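PDB 6FOP: glycoside hydrolase family 81 from Clostridium thermocellum, which probably hydrolyses beta-1,3-glucans such as laminarin, as a glucanase associated with the bacterium's cellulosome. Local coordinates for residues Arg103-Ser108 / Ser122-Leu127; Cys351-Ala356 / Ala431-Gln436; His549-Met554 / Tyr560-Trp565. One frame throughout, in Å; residues are numbered along the deposited sequence.

Interaction 1: residues Arg103-Ser108 / Ser122-Leu127; sequences RADKIS and SIKATL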
loop_
_atom_site.group_PDB
_atom_site.type_symbol
_atom_site.label_atom_id
_atom_site.label_comp_id
_atom_site.label_asym_id
_atom_site.label_seq_id
_atom_site.Cartn_x
_atom_site.Cartn_y
_atom_site.Cartn_z
ATOM N N ARG A 103 -6.142 -21.480 11.090
ATOM C CA ARG A 103 -4.708 -21.185 11.049
ATOM C C ARG A 103 -4.212 -20.985 9.627
ATOM O O ARG A 103 -4.580 -21.722 8.717
ATOM C CB ARG A 103 -3.904 -22.309 11.674
ATOM C CG ARG A 103 -4.153 -22.436 13.175
ATOM C CD ARG A 103 -3.497 -23.645 13.801
ATOM N NE ARG A 103 -3.679 -23.598 15.258
ATOM C CZ ARG A 103 -2.784 -23.131 16.141
ATOM N NH1 ARG A 103 -1.588 -22.660 15.772
ATOM N NH2 ARG A 103 -3.092 -23.129 17.431
ATOM N N ALA A 104 -3.340 -19.987 9.427
ATOM C CA ALA A 104 -2.737 -19.790 8.106
ATOM C C ALA A 104 -1.681 -20.862 7.850
ATOM O O ALA A 104 -0.824 -21.098 8.680
ATOM C CB ALA A 104 -2.110 -18.408 7.986
ATOM N N ASP A 105 -1.760 -21.454 6.669
ATOM C CA ASP A 105 -0.849 -22.504 6.213
ATOM C C ASP A 105 0.159 -22.023 5.158
ATOM O O ASP A 105 1.317 -22.473 5.139
ATOM C CB ASP A 105 -1.695 -23.670 5.663
ATOM C CG ASP A 105 -0.883 -24.910 5.377
ATOM O OD1 ASP A 105 -0.448 -25.577 6.330
ATOM O OD2 ASP A 105 -0.709 -25.213 4.187
ATOM N N LYS A 106 -0.294 -21.117 4.291
ATOM C CA LYS A 106 0.508 -20.570 3.193
ATOM C C LYS A 106 -0.057 -19.189 2.852
ATOM O O LYS A 106 -1.270 -19.025 2.719
ATOM C CB LYS A 106 0.467 -21.492 1.966
ATOM C CG LYS A 106 1.349 -21.076 0.801
ATOM C CD LYS A 106 1.407 -22.100 -0.334
ATOM C CE LYS A 106 2.327 -21.639 -1.470
ATOM N NZ LYS A 106 2.428 -22.562 -2.637
ATOM N N ILE A 107 0.825 -18.196 2.713
ATOM C CA ILE A 107 0.426 -16.848 2.303
ATOM C C ILE A 107 1.294 -16.494 1.119
ATOM O O ILE A 107 2.528 -16.481 1.220
ATOM C CB ILE A 107 0.545 -15.824 3.431
ATOM C CG1 ILE A 107 -0.368 -16.197 4.605
ATOM C CG2 ILE A 107 0.186 -14.444 2.891
ATOM C CD1 ILE A 107 -0.140 -15.384 5.875
ATOM N N SER A 108 0.657 -16.259 -0.017
ATOM C CA SER A 108 1.358 -15.812 -1.214
ATOM C C SER A 108 1.025 -14.345 -1.515
ATOM O O SER A 108 0.467 -13.641 -0.662
ATOM C CB SER A 108 1.093 -16.768 -2.384
ATOM O OG SER A 108 -0.283 -16.841 -2.657
ATOM N N SER A 122 -11.205 -31.958 8.692
ATOM C CA SER A 122 -10.588 -30.653 8.396
ATOM C C SER A 122 -11.142 -30.048 7.130
ATOM O O SER A 122 -11.679 -30.734 6.284
ATOM C CB SER A 122 -9.068 -30.807 8.271
ATOM O OG SER A 122 -8.711 -31.448 7.062
ATOM N N ILE A 123 -11.017 -28.722 7.035
ATOM C CA ILE A 123 -11.241 -28.000 5.804
ATOM C C ILE A 123 -9.979 -27.135 5.579
ATOM O O ILE A 123 -9.564 -26.406 6.483
ATOM C CB ILE A 123 -12.447 -27.042 5.888
ATOM C CG1 ILE A 123 -13.696 -27.786 6.359
ATOM C CG2 ILE A 123 -12.696 -26.377 4.528
ATOM C CD1 ILE A 123 -14.857 -26.881 6.669
ATOM N N LYS A 124 -9.436 -27.186 4.364
ATOM C CA LYS A 124 -8.368 -26.281 3.942
ATOM C C LYS A 124 -8.958 -25.398 2.880
ATOM O O LYS A 124 -9.455 -25.879 1.871
ATOM C CB LYS A 124 -7.170 -27.038 3.396
ATOM C CG LYS A 124 -5.983 -26.102 3.099
ATOM C CD LYS A 124 -4.747 -26.937 2.785
ATOM C CE LYS A 124 -3.509 -26.115 2.534
ATOM N NZ LYS A 124 -2.340 -27.043 2.415
ATOM N N ALA A 125 -8.952 -24.092 3.145
ATOM C CA ALA A 125 -9.554 -23.096 2.256
ATOM C C ALA A 125 -8.486 -22.214 1.622
ATOM O O ALA A 125 -7.575 -21.745 2.328
ATOM C CB ALA A 125 -10.520 -22.243 3.040
ATOM N N THR A 126 -8.587 -22.024 0.311
ATOM C CA THR A 126 -7.768 -21.051 -0.404
ATOM C C THR A 126 -8.674 -19.877 -0.783
ATOM O O THR A 126 -9.654 -20.049 -1.529
ATOM C CB THR A 126 -7.154 -21.646 -1.675
ATOM O OG1 THR A 126 -6.340 -22.760 -1.316
ATOM C CG2 THR A 126 -6.299 -20.642 -2.445
ATOM N N LEU A 127 -8.303 -18.709 -0.252
ATOM C CA LEU A 127 -8.991 -17.429 -0.460
ATOM C C LEU A 127 -8.053 -16.548 -1.289
ATOM O O LEU A 127 -6.851 -16.493 -0.998
ATOM C CB LEU A 127 -9.305 -16.767 0.857
ATOM C CG LEU A 127 -9.870 -17.676 1.943
ATOM C CD1 LEU A 127 -10.107 -16.863 3.210
ATOM C CD2 LEU A 127 -11.119 -18.434 1.502
HETATM O O HOH W 1 -0.882 -24.892 1.543
#
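Asp105 OD2 is gripped from two sources. Lys124 NZ donates to it in a salt bridge, with NZ and OD2 3.0 Å apart, and one water donates to the same OD2 at 2.7 Å. That water in turn accepts from Lys124 NZ, again at 2.7 Å, so the ion pair is closed into a small triangle of one ammonium, one carboxylate oxygen and one water. The ammonium meets OD2 from above the carboxylate plane, 51° out of it, and the two side chains cross at about a right angle. The lysine gets there by being fully stretched: every torsion from CA outward is close to trans, which lets NZ span the strand that separates the two residues. Residues 103-107, 111-118 and 121-128 form an antiparallel meander; 103-107 is its first strand, and Ala104 on it also has backbone bonds to Tyr26 and Thr28. The CA atoms of Asp105 and Lys124 lie 8.7 Å apart across strand 111-118. Asp105 and Lys106 both face Asp113 on that middle strand, a classic beta bulge. OD1 is bonded to Thr28 OG1 and Asn30 ND2, so the second oxygen of the same carboxylate is also held, which should limit its rotation.

Interaction 2: residues Cys351-Ala356 / Ala431-Gln436; sequences CALPIA and ALRDPQ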
loop_
_atom_site.group_PDB
_atom_site.type_symbol
_atom_site.label_atom_id
_atom_site.label_comp_id
_atom_site.label_asym_id
_atom_site.label_seq_id
_atom_site.Cartn_x
_atom_site.Cartn_y
_atom_site.Cartn_z
ATOM N N CYS A 351 13.969 17.813 4.482
ATOM C CA CYS A 351 13.411 18.732 3.514
ATOM C C CYS A 351 14.035 20.144 3.575
ATOM O O CYS A 351 14.067 20.841 2.565
ATOM C CB CYS A 351 11.887 18.782 3.649
ATOM S SG CYS A 351 11.050 17.263 3.179
ATOM N N ALA A 352 14.557 20.533 4.734
ATOM C CA ALA A 352 15.179 21.869 4.866
ATOM C C ALA A 352 16.649 21.879 4.483
ATOM O O ALA A 352 17.182 22.914 4.074
ATOM C CB ALA A 352 15.022 22.359 6.277
ATOM N N LEU A 353 17.326 20.743 4.645
ATOM C CA LEU A 353 18.766 20.649 4.408
ATOM C C LEU A 353 19.206 21.214 3.049
ATOM O O LEU A 353 20.107 22.071 2.998
ATOM C CB LEU A 353 19.213 19.196 4.598
ATOM C CG LEU A 353 20.654 18.865 4.253
ATOM C CD1 LEU A 353 21.655 19.729 5.033
ATOM C CD2 LEU A 353 20.926 17.387 4.466
ATOM N N PRO A 354 18.590 20.776 1.946
ATOM C CA PRO A 354 19.041 21.295 0.649
ATOM C C PRO A 354 18.808 22.800 0.485
ATOM O O PRO A 354 19.535 23.454 -0.291
ATOM C CB PRO A 354 18.220 20.500 -0.366
ATOM C CG PRO A 354 17.078 19.973 0.403
ATOM C CD PRO A 354 17.571 19.733 1.787
ATOM N N ILE A 355 17.787 23.333 1.163
ATOM C CA ILE A 355 17.498 24.761 1.075
ATOM C C ILE A 355 18.644 25.532 1.748
ATOM O O ILE A 355 19.140 26.539 1.207
ATOM C CB ILE A 355 16.125 25.082 1.682
ATOM C CG1 ILE A 355 15.030 24.292 0.945
ATOM C CG2 ILE A 355 15.847 26.582 1.645
ATOM C CD1 ILE A 355 13.663 24.323 1.592
ATOM N N ALA A 356 19.054 25.085 2.939
ATOM C CA ALA A 356 20.235 25.666 3.579
ATOM C C ALA A 356 21.469 25.656 2.670
ATOM O O ALA A 356 22.209 26.661 2.575
ATOM C CB ALA A 356 20.557 24.981 4.891
ATOM N N ALA A 431 23.004 9.826 2.347
ATOM C CA ALA A 431 23.676 9.035 1.299
ATOM C C ALA A 431 24.032 9.790 0.029
ATOM O O ALA A 431 25.079 9.549 -0.569
ATOM C CB ALA A 431 22.846 7.809 0.974
ATOM N N LEU A 432 23.177 10.738 -0.350
ATOM C CA LEU A 432 23.410 11.572 -1.536
ATOM C C LEU A 432 24.631 12.483 -1.341
ATOM O O LEU A 432 25.235 12.913 -2.317
ATOM C CB LEU A 432 22.170 12.427 -1.842
ATOM C CG LEU A 432 20.992 11.631 -2.383
ATOM C CD1 LEU A 432 19.702 12.447 -2.281
ATOM C CD2 LEU A 432 21.251 11.195 -3.819
ATOM N N ARG A 433 24.984 12.743 -0.086
ATOM C CA ARG A 433 26.071 13.644 0.282
ATOM C C ARG A 433 27.310 12.948 0.809
ATOM O O ARG A 433 28.385 13.536 0.828
ATOM C CB ARG A 433 25.562 14.625 1.335
ATOM C CG ARG A 433 24.476 15.549 0.809
ATOM C CD ARG A 433 23.692 16.159 1.936
ATOM N NE ARG A 433 22.773 17.174 1.440
ATOM C CZ ARG A 433 21.569 16.940 0.901
ATOM N NH1 ARG A 433 21.093 15.714 0.825
ATOM N NH2 ARG A 433 20.817 17.927 0.473
ATOM N N ASP A 434 27.180 11.703 1.243
ATOM C CA ASP A 434 28.227 11.057 1.996
ATOM C C ASP A 434 28.141 9.558 1.717
ATOM O O ASP A 434 27.454 8.818 2.446
ATOM C CB ASP A 434 28.124 11.372 3.477
ATOM C CG ASP A 434 29.253 10.813 4.279
ATOM O OD1 ASP A 434 30.000 9.964 3.764
ATOM O OD2 ASP A 434 29.367 11.197 5.465
ATOM N N PRO A 435 28.802 9.122 0.625
ATOM C CA PRO A 435 28.809 7.706 0.280
ATOM C C PRO A 435 29.498 6.828 1.318
ATOM O O PRO A 435 29.219 5.630 1.400
ATOM C CB PRO A 435 29.553 7.676 -1.067
ATOM C CG PRO A 435 30.468 8.851 -1.024
ATOM C CD PRO A 435 29.742 9.894 -0.218
ATOM N N GLN A 436 30.421 7.413 2.065
ATOM C CA GLN A 436 31.155 6.707 3.102
ATOM C C GLN A 436 30.190 6.298 4.238
ATOM O O GLN A 436 30.079 5.128 4.600
ATOM C CB GLN A 436 32.271 7.666 3.580
ATOM C CG GLN A 436 33.103 7.228 4.734
ATOM C CD GLN A 436 34.054 8.322 5.137
ATOM O OE1 GLN A 436 33.632 9.420 5.491
ATOM N NE2 GLN A 436 35.329 8.046 5.058
#
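Leu353 and Arg433 approach from opposite directions, and the leucine lays its CD2 methyl over one face of the Arg433 guanidinium. CD2 stands 3.5 Å above the guanidinium plane, offset toward the rim, and lies 3.6 Å from Arg433 NE, with CZ equally near. Pro354 meets the same flat group differently: the Pro354 and Arg433 side chains cross at about a right angle, and Pro354 CB reaches Arg433 NH2 at 3.8 Å in the plane of the group, at its edge. Face and edge are thus taken by two consecutive residues of helix 339-359. The arginine chain runs extended from CG to NE, which carries its head across to that helix although the nearest CA atoms, those of Pro354 and Arg433, are 10.4 Å apart. Leu353 places its branch with CG trans to the backbone N (chi1 174°), and it also packs on Ile369 and Met372 of helix 362-379. Around Pro354 the helix is kinked: the proline has no N-H to give, and Ile355 N bonds to Ala352 O only weakly. Both segments belong to the largely helical C-terminal domain of the family, whose clan is known for (alpha/alpha)6 barrels, consistent with this helix-on-helix contact. The polar needs of Arg433 are met elsewhere: NE forms a salt bridge with Glu357, one turn beyond Leu353, and NH1 bonds to Gln429 O in its own helix. No hydrogen bond joins the two segments, so the contact is probably mainly van der Waals, aliphatic groups of Leu353 and Pro354 against a flat cation whose charge is probably balanced by Glu357.

Interaction 3: residues His549-Met554 / Tyr560-Trp565; sequences HNYASM and YCHEIW. With NI (nickel (II) ion), chain B.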
loop_
_atom_site.group_PDB
_atom_site.type_symbol
_atom_site.label_atom_id
_atom_site.label_comp_id
_atom_site.label_asym_id
_atom_site.label_seq_id
_atom_site.Cartn_x
_atom_site.Cartn_y
_atom_site.Cartn_z
ATOM N N HIS A 549 -18.637 13.143 -1.322
ATOM C CA HIS A 549 -17.335 13.805 -1.384
ATOM C C HIS A 549 -16.602 13.377 -2.644
ATOM O O HIS A 549 -16.862 12.290 -3.177
ATOM C CB HIS A 549 -16.508 13.446 -0.127
ATOM C CG HIS A 549 -17.248 13.636 1.158
ATOM N ND1 HIS A 549 -17.271 14.847 1.819
ATOM C CD2 HIS A 549 -18.081 12.820 1.845
ATOM C CE1 HIS A 549 -18.049 14.755 2.880
ATOM N NE2 HIS A 549 -18.557 13.534 2.918
ATOM N N ASN A 550 -15.605 14.173 -3.035
ATOM C CA ASN A 550 -14.695 13.892 -4.138
ATOM C C ASN A 550 -13.359 13.266 -3.701
ATOM O O ASN A 550 -12.441 13.134 -4.499
ATOM C CB ASN A 550 -14.474 15.140 -5.003
ATOM C CG ASN A 550 -13.684 16.243 -4.297
ATOM O OD1 ASN A 550 -12.950 16.022 -3.328
ATOM N ND2 ASN A 550 -13.909 17.477 -4.752
ATOM N N TYR A 551 -13.307 12.862 -2.435
ATOM C CA TYR A 551 -12.100 12.441 -1.747
ATOM C C TYR A 551 -12.519 11.487 -0.644
ATOM O O TYR A 551 -13.519 11.742 0.018
ATOM C CB TYR A 551 -11.432 13.676 -1.140
ATOM C CG TYR A 551 -10.409 13.407 -0.043
ATOM C CD1 TYR A 551 -9.247 12.654 -0.311
ATOM C CD2 TYR A 551 -10.597 13.880 1.239
ATOM C CE1 TYR A 551 -8.315 12.412 0.676
ATOM C CE2 TYR A 551 -9.672 13.642 2.229
ATOM C CZ TYR A 551 -8.513 12.921 1.939
ATOM O OH TYR A 551 -7.579 12.724 2.911
ATOM N N ALA A 552 -11.757 10.408 -0.483
ATOM C CA ALA A 552 -11.870 9.526 0.678
ATOM C C ALA A 552 -10.573 9.627 1.465
ATOM O O ALA A 552 -9.491 9.417 0.910
ATOM C CB ALA A 552 -12.114 8.075 0.264
ATOM N N SER A 553 -10.685 9.916 2.756
ATOM C CA SER A 553 -9.507 9.999 3.630
ATOM C C SER A 553 -9.045 8.658 4.184
ATOM O O SER A 553 -7.864 8.523 4.508
ATOM C CB SER A 553 -9.760 11.001 4.757
ATOM O OG SER A 553 -10.985 10.758 5.398
ATOM N N MET A 554 -9.968 7.697 4.318
ATOM C CA MET A 554 -9.633 6.344 4.762
ATOM C C MET A 554 -10.248 5.299 3.860
ATOM O O MET A 554 -11.435 5.355 3.559
ATOM C CB MET A 554 -10.042 6.104 6.216
ATOM C CG MET A 554 -9.288 6.945 7.183
ATOM S SD MET A 554 -9.430 6.591 8.932
ATOM C CE MET A 554 -8.945 4.919 8.942
ATOM N N TYR A 560 -15.172 2.856 2.509
ATOM C CA TYR A 560 -14.277 4.011 2.435
ATOM C C TYR A 560 -15.041 5.176 2.977
ATOM O O TYR A 560 -16.267 5.184 2.971
ATOM C CB TYR A 560 -13.743 4.288 1.031
ATOM C CG TYR A 560 -14.759 4.407 -0.066
ATOM C CD1 TYR A 560 -15.378 5.628 -0.334
ATOM C CD2 TYR A 560 -15.121 3.289 -0.823
ATOM C CE1 TYR A 560 -16.334 5.729 -1.347
ATOM C CE2 TYR A 560 -16.039 3.378 -1.851
ATOM C CZ TYR A 560 -16.667 4.582 -2.108
ATOM O OH TYR A 560 -17.596 4.658 -3.137
ATOM N N CYS A 561 -14.322 6.163 3.491
ATOM C CA CYS A 561 -15.008 7.249 4.171
ATOM C C CYS A 561 -14.183 8.514 4.243
ATOM O O CYS A 561 -13.002 8.536 3.913
ATOM C CB CYS A 561 -15.403 6.816 5.571
ATOM S SG CYS A 561 -13.984 6.443 6.613
ATOM N N HIS A 562 -14.863 9.575 4.647
ATOM C CA HIS A 562 -14.320 10.926 4.790
ATOM C C HIS A 562 -14.177 11.244 6.291
ATOM O O HIS A 562 -14.651 12.271 6.784
ATOM C CB HIS A 562 -15.262 11.865 4.064
ATOM C CG HIS A 562 -14.753 13.258 3.854
ATOM N ND1 HIS A 562 -14.896 14.263 4.790
ATOM C CD2 HIS A 562 -14.230 13.841 2.757
ATOM C CE1 HIS A 562 -14.445 15.400 4.290
ATOM N NE2 HIS A 562 -14.064 15.180 3.048
ATOM N N GLU A 563 -13.504 10.334 6.979
ATOM C CA GLU A 563 -13.235 10.411 8.420
ATOM C C GLU A 563 -11.756 10.205 8.675
ATOM O O GLU A 563 -11.058 9.596 7.860
ATOM C CB GLU A 563 -14.055 9.365 9.191
ATOM C CG GLU A 563 -15.547 9.513 9.032
ATOM C CD GLU A 563 -16.347 8.482 9.798
ATOM O OE1 GLU A 563 -16.026 7.286 9.720
ATOM O OE2 GLU A 563 -17.316 8.877 10.468
ATOM N N ILE A 564 -11.301 10.664 9.843
ATOM C CA ILE A 564 -9.944 10.416 10.318
ATOM C C ILE A 564 -9.978 9.984 11.766
ATOM O O ILE A 564 -11.045 9.987 12.394
ATOM C CB ILE A 564 -9.000 11.640 10.102
ATOM C CG1 ILE A 564 -9.509 12.899 10.842
ATOM C CG2 ILE A 564 -8.815 11.893 8.618
ATOM C CD1 ILE A 564 -8.553 14.082 10.805
ATOM N N TRP A 565 -8.816 9.626 12.315
ATOM C CA TRP A 565 -8.804 9.040 13.652
ATOM C C TRP A 565 -9.015 9.976 14.814
ATOM O O TRP A 565 -9.216 9.522 15.942
ATOM C CB TRP A 565 -7.529 8.230 13.877
ATOM C CG TRP A 565 -7.405 6.932 13.148
ATOM C CD1 TRP A 565 -6.394 6.570 12.297
ATOM C CD2 TRP A 565 -8.262 5.788 13.265
ATOM N NE1 TRP A 565 -6.569 5.258 11.889
ATOM C CE2 TRP A 565 -7.717 4.771 12.457
ATOM C CE3 TRP A 565 -9.452 5.535 13.960
ATOM C CZ2 TRP A 565 -8.323 3.503 12.326
ATOM C CZ3 TRP A 565 -10.046 4.282 13.853
ATOM C CH2 TRP A 565 -9.488 3.283 13.030
HETATM NI NI NI B . -13.752 16.778 1.761
#
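The imidazoles of His549 and His562 lie face to face, with centroids 3.8 Å apart and planes inclined by only 16°. His549 ND1 sits over the middle of the His562 ring, 3.3 Å from His562 CD2, while His562 CB makes a CH-pi contact with the His549 face. With CG anti to the backbone N (chi1 -168°) and the ring then turned by chi2, His562 presents NE2 to the nickel ion, 2.1 Å away. His574, Glu601 and Glu605 complete the site. His549 is second shell: its ND1 is hydrogen-bonded to the other oxygen of the Glu605 carboxylate, so stack and bond together should steady both ligands. Tyr551 adds its ring to this aromatic cluster, set obliquely to His562.

Ser553 holds OG between its backbone N and carbonyl carbon, a rotamer that delivers the hydroxyl to Glu563 O at 2.7 Å from well above the carbonyl plane. Met554 SD lies over the five-membered ring of Trp565, 4.3 Å from its centroid, a Met-aromatic contact, and the bend at the last torsion (chi3 56°) turns CE onto the ring, 3.7 Å from Trp565 CZ2. Between these groups the backbones pair: Cys561 N donates to Met554 O, and Cys561 O receives Met554 N at 3.2 Å and, weakly, Ser553 N. Both residues facing Cys561 make a classic beta bulge.

The hairpin strands 554-556 and 559-561 are flanked by strand 490-491 beside the former and strand 80-82 beside the latter, while helices 592-606 and 570-575 supply the remaining nickel ligands and pack against His549, Tyr551 and His562.

Along the chain the three contacts follow one another in series, without nesting or crossing. Interaction 1 comes first and closes a loop of 13 residues, in which strand 111-118 links the outer strands of a meander in the N-terminal beta-rich part. Interaction 2 closes a much longer excursion of 74 residues, tying helix 339-359 to the region where helices 416-433 and 435-438 meet. Interaction 3 spans just five residues and pins a short hairpin beside the nickel site. Interactions 2 and 3 both lie in the C-terminal family 81 domain, with centres about 35 Å apart; the centres of interactions 1 and 2 lie about 47 Å apart, on opposite sides of the chain's centre.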